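Local coordinates for protein glycosyltransferase (Streptomyces viridochromogenes, PDB 2IUY) that probably transfers a sugar from a nucleotide-activated donor, as a retaining GT-B enzyme of family GT4, in the biosynthesis of the antibiotic avilamycin A, at residues L80-G93 with G100-F113. Sequence-based numbering, arbitrary orientation.
Sequences LRTADVDVVHDHSG and GLPPGTAFISSHHF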
ATOM      1  N   LEU A  80      18.137  -3.414  17.398  1.00 14.74           N
ATOM      2  CA  LEU A  80      17.030  -2.967  18.268  1.00 15.06           C
ATOM      3  C   LEU A  80      17.278  -3.178  19.774  1.00 16.43           C
ATOM      4  O   LEU A  80      16.824  -2.381  20.605  1.00 16.90           O
ATOM      5  CB  LEU A  80      15.704  -3.650  17.840  1.00 14.09           C
ATOM      6  CG  LEU A  80      15.117  -3.228  16.484  1.00 13.06           C
ATOM      7  CD1 LEU A  80      13.861  -4.074  16.173  1.00 11.20           C
ATOM      8  CD2 LEU A  80      14.814  -1.734  16.441  1.00 12.34           C
ATOM      9  N   ARG A  81      17.993  -4.249  20.129  1.00 16.93           N
ATOM     10  CA  ARG A  81      18.291  -4.550  21.521  1.00 17.87           C
ATOM     11  C   ARG A  81      19.126  -3.453  22.214  1.00 16.89           C
ATOM     12  O   ARG A  81      18.972  -3.195  23.401  1.00 18.04           O
ATOM     13  CB  ARG A  81      18.975  -5.934  21.625  1.00 18.08           C
ATOM     14  CG  ARG A  81      19.112  -6.437  23.073  1.00 19.83           C
ATOM     15  CD  ARG A  81      19.597  -7.916  23.173  1.00 19.35           C
ATOM     16  NE  ARG A  81      18.482  -8.891  23.265  1.00 24.12           N
ATOM     17  CZ  ARG A  81      17.810  -9.247  24.377  1.00 24.04           C
ATOM     18  NH1 ARG A  81      18.076  -8.738  25.607  1.00 18.47           N
ATOM     19  NH2 ARG A  81      16.836 -10.169  24.256  1.00 24.01           N
ATOM     20  N   THR A  82      19.993  -2.791  21.467  1.00 16.51           N
ATOM     21  CA  THR A  82      20.892  -1.796  22.054  1.00 16.71           C
ATOM     22  C   THR A  82      20.582  -0.353  21.633  1.00 16.28           C
ATOM     23  O   THR A  82      21.250   0.593  22.093  1.00 16.12           O
ATOM     24  CB  THR A  82      22.361  -2.127  21.709  1.00 17.00           C
ATOM     25  OG1 THR A  82      22.556  -2.057  20.284  1.00 20.27           O
ATOM     26  CG2 THR A  82      22.727  -3.545  22.234  1.00 14.53           C
ATOM     27  N   ALA A  83      19.560  -0.203  20.778  1.00 15.59           N
ATOM     28  CA  ALA A  83      19.193   1.089  20.179  1.00 15.36           C
ATOM     29  C   ALA A  83      18.618   1.996  21.230  1.00 15.46           C
ATOM     30  O   ALA A  83      17.853   1.566  22.110  1.00 16.25           O
ATOM     31  CB  ALA A  83      18.199   0.929  18.998  1.00 14.97           C
ATOM     32  N   ASP A  84      19.046   3.252  21.168  1.00 14.64           N
ATOM     33  CA  ASP A  84      18.399   4.302  21.894  1.00 15.18           C
ATOM     34  C   ASP A  84      17.276   4.945  21.044  1.00 13.67           C
ATOM     35  O   ASP A  84      17.424   6.038  20.542  1.00 12.74           O
ATOM     36  CB  ASP A  84      19.457   5.337  22.310  1.00 15.36           C
ATOM     37  CG  ASP A  84      18.908   6.410  23.254  1.00 19.10           C
ATOM     38  OD1 ASP A  84      17.824   6.208  23.844  1.00 17.54           O
ATOM     39  OD2 ASP A  84      19.589   7.446  23.429  1.00 22.00           O
ATOM     40  N   VAL A  85      16.130   4.278  20.891  1.00 13.79           N
ATOM     41  CA  VAL A  85      14.999   4.925  20.176  1.00 12.37           C
ATOM     42  C   VAL A  85      13.798   4.943  21.077  1.00 11.68           C
ATOM     43  O   VAL A  85      13.741   4.160  22.005  1.00 11.92           O
ATOM     44  CB  VAL A  85      14.636   4.235  18.842  1.00 13.42           C
ATOM     45  CG1 VAL A  85      15.746   4.435  17.790  1.00 11.92           C
ATOM     46  CG2 VAL A  85      14.270   2.753  19.042  1.00 13.23           C
ATOM     47  N   ASP A  86      12.823   5.809  20.819  1.00 10.51           N
ATOM     48  CA  ASP A  86      11.660   5.844  21.679  1.00 10.05           C
ATOM     49  C   ASP A  86      10.591   4.804  21.289  1.00  9.28           C
ATOM     50  O   ASP A  86       9.816   4.353  22.144  1.00  7.76           O
ATOM     51  CB  ASP A  86      11.043   7.228  21.694  1.00 10.82           C
ATOM     52  CG  ASP A  86      12.034   8.308  22.140  1.00 15.19           C
ATOM     53  OD1 ASP A  86      12.473   8.300  23.328  1.00 17.87           O
ATOM     54  OD2 ASP A  86      12.429   9.110  21.263  1.00 15.17           O
ATOM     55  N   VAL A  87      10.586   4.441  20.006  1.00  8.94           N
ATOM     56  CA  VAL A  87       9.490   3.708  19.374  1.00  9.49           C
ATOM     57  C   VAL A  87      10.094   2.802  18.325  1.00  8.47           C
ATOM     58  O   VAL A  87      10.913   3.246  17.504  1.00  8.68           O
ATOM     59  CB  VAL A  87       8.500   4.696  18.601  1.00 10.21           C
ATOM     60  CG1 VAL A  87       7.409   3.929  17.831  1.00 11.36           C
ATOM     61  CG2 VAL A  87       7.848   5.723  19.552  1.00 11.08           C
ATOM     62  N   VAL A  88       9.693   1.536  18.361  1.00  8.20           N
ATOM     63  CA  VAL A  88       9.912   0.609  17.251  1.00  7.34           C
ATOM     64  C   VAL A  88       8.573   0.363  16.583  1.00  7.28           C
ATOM     65  O   VAL A  88       7.682  -0.163  17.188  1.00  7.12           O
ATOM     66  CB  VAL A  88      10.528  -0.737  17.725  1.00  8.00           C
ATOM     67  CG1 VAL A  88      10.576  -1.789  16.600  1.00  5.94           C
ATOM     68  CG2 VAL A  88      11.941  -0.484  18.278  1.00  6.11           C
ATOM     69  N   HIS A  89       8.469   0.752  15.318  1.00  6.45           N
ATOM     70  CA  HIS A  89       7.255   0.659  14.541  1.00  5.87           C
ATOM     71  C   HIS A  89       7.479  -0.343  13.413  1.00  6.58           C
ATOM     72  O   HIS A  89       8.151  -0.035  12.411  1.00  6.21           O
ATOM     73  CB  HIS A  89       6.900   2.073  14.020  1.00  4.62           C
ATOM     74  CG  HIS A  89       5.590   2.155  13.302  1.00  5.43           C
ATOM     75  ND1 HIS A  89       5.076   3.355  12.851  1.00  6.70           N
ATOM     76  CD2 HIS A  89       4.706   1.198  12.919  1.00  5.51           C
ATOM     77  CE1 HIS A  89       3.907   3.137  12.266  1.00  8.39           C
ATOM     78  NE2 HIS A  89       3.669   1.836  12.282  1.00  8.36           N
ATOM     79  N   ASP A  90       6.934  -1.546  13.629  1.00  6.96           N
ATOM     80  CA  ASP A  90       7.063  -2.695  12.788  1.00  7.33           C
ATOM     81  C   ASP A  90       6.064  -2.687  11.632  1.00  7.73           C
ATOM     82  O   ASP A  90       4.864  -2.561  11.818  1.00  6.35           O
ATOM     83  CB  ASP A  90       6.963  -4.021  13.607  1.00  7.62           C
ATOM     84  CG  ASP A  90       7.315  -5.254  12.754  1.00  9.54           C
ATOM     85  OD1 ASP A  90       8.207  -5.119  11.883  1.00  7.57           O
ATOM     86  OD2 ASP A  90       6.676  -6.327  12.883  1.00 11.81           O
ATOM     87  N   HIS A  91       6.602  -2.821  10.417  1.00  8.25           N
ATOM     88  CA  HIS A  91       5.801  -3.022   9.212  1.00  7.23           C
ATOM     89  C   HIS A  91       6.040  -4.383   8.597  1.00  7.17           C
ATOM     90  O   HIS A  91       5.518  -4.646   7.548  1.00  7.59           O
ATOM     91  CB  HIS A  91       6.152  -1.948   8.162  1.00  6.43           C
ATOM     92  CG  HIS A  91       5.738  -0.571   8.584  1.00  7.97           C
ATOM     93  ND1 HIS A  91       4.556   0.004   8.183  1.00  4.50           N
ATOM     94  CD2 HIS A  91       6.325   0.309   9.432  1.00  4.60           C
ATOM     95  CE1 HIS A  91       4.460   1.209   8.714  1.00 10.39           C
ATOM     96  NE2 HIS A  91       5.525   1.421   9.472  1.00  7.68           N
ATOM     97  N   SER A  92       6.876  -5.223   9.217  1.00  8.91           N
ATOM     98  CA  SER A  92       7.288  -6.519   8.641  1.00  8.86           C
ATOM     99  C   SER A  92       6.292  -7.675   8.841  1.00 10.92           C
ATOM    100  O   SER A  92       6.542  -8.762   8.346  1.00 12.00           O
ATOM    101  CB  SER A  92       8.606  -6.961   9.258  1.00  8.44           C
ATOM    102  OG  SER A  92       8.373  -7.438  10.559  1.00  5.88           O
ATOM    103  N   GLY A  93       5.217  -7.461   9.599  1.00 11.95           N
ATOM    104  CA  GLY A  93       4.319  -8.542   9.996  1.00 12.87           C
ATOM    105  C   GLY A  93       4.917  -9.404  11.085  1.00 13.11           C
ATOM    106  O   GLY A  93       4.585 -10.577  11.218  1.00 12.76           O
ATOM    107  N   GLY A 100      13.031  -8.081  24.286  1.00 15.51           N
ATOM    108  CA  GLY A 100      14.436  -7.724  24.099  1.00 16.36           C
ATOM    109  C   GLY A 100      14.717  -6.258  23.882  1.00 16.95           C
ATOM    110  O   GLY A 100      15.882  -5.813  23.925  1.00 17.09           O
ATOM    111  N   LEU A 101      13.666  -5.487  23.622  1.00 16.77           N
ATOM    112  CA  LEU A 101      13.815  -4.039  23.486  1.00 16.32           C
ATOM    113  C   LEU A 101      14.196  -3.428  24.862  1.00 15.70           C
ATOM    114  O   LEU A 101      13.794  -3.960  25.926  1.00 15.52           O
ATOM    115  CB  LEU A 101      12.506  -3.408  22.962  1.00 16.25           C
ATOM    116  CG  LEU A 101      12.019  -3.836  21.571  1.00 15.92           C
ATOM    117  CD1 LEU A 101      10.823  -2.997  21.251  1.00 16.31           C
ATOM    118  CD2 LEU A 101      13.111  -3.661  20.462  1.00 13.91           C
ATOM    119  N   PRO A 102      14.951  -2.315  24.843  1.00 14.64           N
ATOM    120  CA  PRO A 102      15.405  -1.697  26.077  1.00 14.78           C
ATOM    121  C   PRO A 102      14.222  -1.126  26.845  1.00 13.97           C
ATOM    122  O   PRO A 102      13.206  -0.761  26.228  1.00 13.01           O
ATOM    123  CB  PRO A 102      16.327  -0.563  25.590  1.00 14.64           C
ATOM    124  CG  PRO A 102      16.669  -0.894  24.214  1.00 15.93           C
ATOM    125  CD  PRO A 102      15.427  -1.568  23.675  1.00 14.42           C
ATOM    126  N   PRO A 103      14.334  -1.054  28.192  1.00 13.79           N
ATOM    127  CA  PRO A 103      13.197  -0.513  28.949  1.00 12.74           C
ATOM    128  C   PRO A 103      12.882   0.876  28.454  1.00 12.02           C
ATOM    129  O   PRO A 103      13.785   1.648  28.165  1.00 12.12           O
ATOM    130  CB  PRO A 103      13.730  -0.410  30.390  1.00 13.10           C
ATOM    131  CG  PRO A 103      14.993  -1.226  30.434  1.00 13.10           C
ATOM    132  CD  PRO A 103      15.490  -1.414  29.048  1.00 13.40           C
ATOM    133  N   GLY A 104      11.609   1.198  28.333  1.00 12.34           N
ATOM    134  CA  GLY A 104      11.218   2.527  27.917  1.00 12.58           C
ATOM    135  C   GLY A 104      10.857   2.574  26.439  1.00 13.21           C
ATOM    136  O   GLY A 104      10.217   3.528  25.977  1.00 14.20           O
ATOM    137  N   THR A 105      11.250   1.558  25.686  1.00 12.51           N
ATOM    138  CA  THR A 105      10.989   1.570  24.245  1.00 12.22           C
ATOM    139  C   THR A 105       9.572   1.046  23.956  1.00 12.44           C
ATOM    140  O   THR A 105       9.239  -0.073  24.310  1.00 12.44           O
ATOM    141  CB  THR A 105      12.086   0.787  23.438  1.00 11.78           C
ATOM    142  OG1 THR A 105      13.361   1.343  23.749  1.00  9.52           O
ATOM    143  CG2 THR A 105      11.873   0.963  21.955  1.00  9.29           C
ATOM    144  N   ALA A 106       8.750   1.865  23.284  1.00 11.63           N
ATOM    145  CA  ALA A 106       7.397   1.441  22.881  1.00  9.61           C
ATOM    146  C   ALA A 106       7.467   0.574  21.627  1.00  8.93           C
ATOM    147  O   ALA A 106       8.316   0.779  20.753  1.00  7.54           O
ATOM    148  CB  ALA A 106       6.489   2.694  22.604  1.00  8.68           C
ATOM    149  N   PHE A 107       6.571  -0.398  21.549  1.00  8.32           N
ATOM    150  CA  PHE A 107       6.473  -1.232  20.363  1.00  9.49           C
ATOM    151  C   PHE A 107       5.082  -1.048  19.715  1.00  9.11           C
ATOM    152  O   PHE A 107       4.039  -1.164  20.379  1.00  8.00           O
ATOM    153  CB  PHE A 107       6.754  -2.701  20.680  1.00  9.02           C
ATOM    154  CG  PHE A 107       6.754  -3.568  19.474  1.00  9.83           C
ATOM    155  CD1 PHE A 107       7.892  -3.661  18.655  1.00  9.43           C
ATOM    156  CD2 PHE A 107       5.604  -4.279  19.117  1.00  9.89           C
ATOM    157  CE1 PHE A 107       7.874  -4.466  17.504  1.00  9.08           C
ATOM    158  CE2 PHE A 107       5.584  -5.106  17.990  1.00  8.60           C
ATOM    159  CZ  PHE A 107       6.704  -5.178  17.173  1.00  9.24           C
ATOM    160  N   ILE A 108       5.098  -0.719  18.422  1.00  7.88           N
ATOM    161  CA  ILE A 108       3.869  -0.548  17.641  1.00  7.79           C
ATOM    162  C   ILE A 108       4.020  -1.228  16.285  1.00  7.81           C
ATOM    163  O   ILE A 108       5.132  -1.322  15.738  1.00  6.46           O
ATOM    164  CB  ILE A 108       3.484   0.999  17.471  1.00  7.65           C
ATOM    165  CG1 ILE A 108       2.032   1.156  16.958  1.00  7.93           C
ATOM    166  CG2 ILE A 108       4.538   1.776  16.615  1.00  5.10           C
ATOM    167  CD1 ILE A 108       1.458   2.603  17.058  1.00  8.14           C
ATOM    168  N   SER A 109       2.902  -1.705  15.735  1.00  8.35           N
ATOM    169  CA  SER A 109       2.939  -2.322  14.374  1.00  9.35           C
ATOM    170  C   SER A 109       1.933  -1.675  13.449  1.00  8.61           C
ATOM    171  O   SER A 109       0.879  -1.285  13.899  1.00  9.44           O
ATOM    172  CB  SER A 109       2.638  -3.855  14.451  1.00  8.33           C
ATOM    173  OG  SER A 109       3.538  -4.511  15.349  1.00  7.92           O
ATOM    174  N   SER A 110       2.231  -1.619  12.152  1.00  9.40           N
ATOM    175  CA  SER A 110       1.180  -1.449  11.126  1.00  9.23           C
ATOM    176  C   SER A 110       1.040  -2.819  10.456  1.00  9.58           C
ATOM    177  O   SER A 110       1.976  -3.321   9.836  1.00 10.41           O
ATOM    178  CB  SER A 110       1.556  -0.430  10.052  1.00  8.81           C
ATOM    179  OG  SER A 110       1.629   0.895  10.529  1.00 10.07           O
ATOM    180  N   HIS A 111      -0.131  -3.408  10.586  1.00  9.64           N
ATOM    181  CA  HIS A 111      -0.471  -4.642   9.897  1.00  8.76           C
ATOM    182  C   HIS A 111      -0.855  -4.461   8.436  1.00  7.28           C
ATOM    183  O   HIS A 111      -1.833  -3.787   8.120  1.00  6.97           O
ATOM    184  CB  HIS A 111      -1.578  -5.391  10.642  1.00  8.65           C
ATOM    185  CG  HIS A 111      -1.545  -6.859  10.370  1.00  9.64           C
ATOM    186  ND1 HIS A 111      -0.371  -7.586  10.422  1.00  9.60           N
ATOM    187  CD2 HIS A 111      -2.512  -7.724   9.974  1.00  7.98           C
ATOM    188  CE1 HIS A 111      -0.622  -8.839  10.091  1.00  8.83           C
ATOM    189  NE2 HIS A 111      -1.910  -8.948   9.814  1.00  7.82           N
ATOM    190  N   HIS A 112      -0.078  -5.085   7.563  1.00  5.91           N
ATOM    191  CA  HIS A 112      -0.302  -5.001   6.124  1.00  7.09           C
ATOM    192  C   HIS A 112      -0.797  -6.323   5.502  1.00  7.15           C
ATOM    193  O   HIS A 112      -0.663  -6.532   4.273  1.00  5.84           O
ATOM    194  CB  HIS A 112       0.989  -4.535   5.451  1.00  6.91           C
ATOM    195  CG  HIS A 112       1.481  -3.207   5.987  1.00  6.36           C
ATOM    196  ND1 HIS A 112       0.706  -2.069   5.954  1.00  9.47           N
ATOM    197  CD2 HIS A 112       2.660  -2.841   6.541  1.00  8.45           C
ATOM    198  CE1 HIS A 112       1.372  -1.063   6.490  1.00  9.49           C
ATOM    199  NE2 HIS A 112       2.574  -1.497   6.832  1.00  7.99           N
ATOM    200  N   PHE A 113      -1.344  -7.213   6.330  1.00  7.01           N
ATOM    201  CA  PHE A 113      -1.681  -8.572   5.812  1.00  9.25           C
ATOM    202  C   PHE A 113      -3.141  -8.978   6.079  1.00  9.44           C
ATOM    203  O   PHE A 113      -3.757  -8.480   7.007  1.00  9.02           O
ATOM    204  CB  PHE A 113      -0.672  -9.622   6.346  1.00  7.81           C
ATOM    205  CG  PHE A 113       0.705  -9.393   5.877  1.00  9.87           C
ATOM    206  CD1 PHE A 113       1.100  -9.826   4.630  1.00 11.96           C
ATOM    207  CD2 PHE A 113       1.623  -8.708   6.671  1.00 12.45           C
ATOM    208  CE1 PHE A 113       2.401  -9.579   4.157  1.00 13.26           C
ATOM    209  CE2 PHE A 113       2.918  -8.488   6.228  1.00  9.02           C
ATOM    210  CZ  PHE A 113       3.304  -8.913   4.975  1.00 12.45           C
TER
HETATM  211  O   HOH W   1       4.719  -6.786  14.655  1.00  7.54           O
HETATM  212  O   HOH W   2       2.570  -5.705   8.428  1.00 11.13           O
HETATM  213  O   HOH W   3       4.177  -5.372  11.146  1.00  7.84           O
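H89 and S110 meet at the C-terminal ends of two neighbouring parallel strands, 87-90 and 106-111. With CG anti to the backbone N (chi1 -175°), the H89 ring lies alongside I108, whose CG2 is 3.5 Å from H89 CG, and presents its edge to the serine: H89 NE2 and S110 OG share a 2.8 Å hydrogen bond in which either may be the donor. Y328 also bonds S110 OG, and Y332 takes H89 ND1, so both ring nitrogens are engaged and the rotation of the imidazole is fixed. One residue past the strand, H91 meets H112 rim to rim, the two planes only 14° apart. H91 ND1 and H112 NE2 are 2.8 Å apart in a fairly straight hydrogen bond (166°), again with the donor unsettled. V87 CG1 touches I108 CG2 on the H89 face.

On the reverse face the F107 ring runs past V88 to D90, its CZ 3.8 Å from D90 CB, while V88 CG2 packs on L101 CD2 and T105 CG2. D90 directs its carboxylate at the turn that follows: OD1 accepts from S92 N, which comes from above the carboxylate plane and closes an Asx turn, and from S92 OG on its syn lone pair. D90 OD2 accepts a hydrogen bond from a water that in turn accepts from S109 OG, and it also bonds G94 N. Backbone bonds alternate from A106 N to D86 O through to S110 N to D90 O (2.8 Å).

Farther back, P102 packs its ring against backbone carbonyls at the end of helix 73-82, its CG 3.4 Å from R81 O. This pair belongs to the N-terminal Rossmann-like sheet of the GT-B fold; the side chains of H112 and F113 are each about 8 Å from those of UDP-binding T256 and Y29, respectively. Strand 5-9 flanks 87-90, strand 123-125 borders 106-111, and helices 31-45 and 321-336 cover the H89 face.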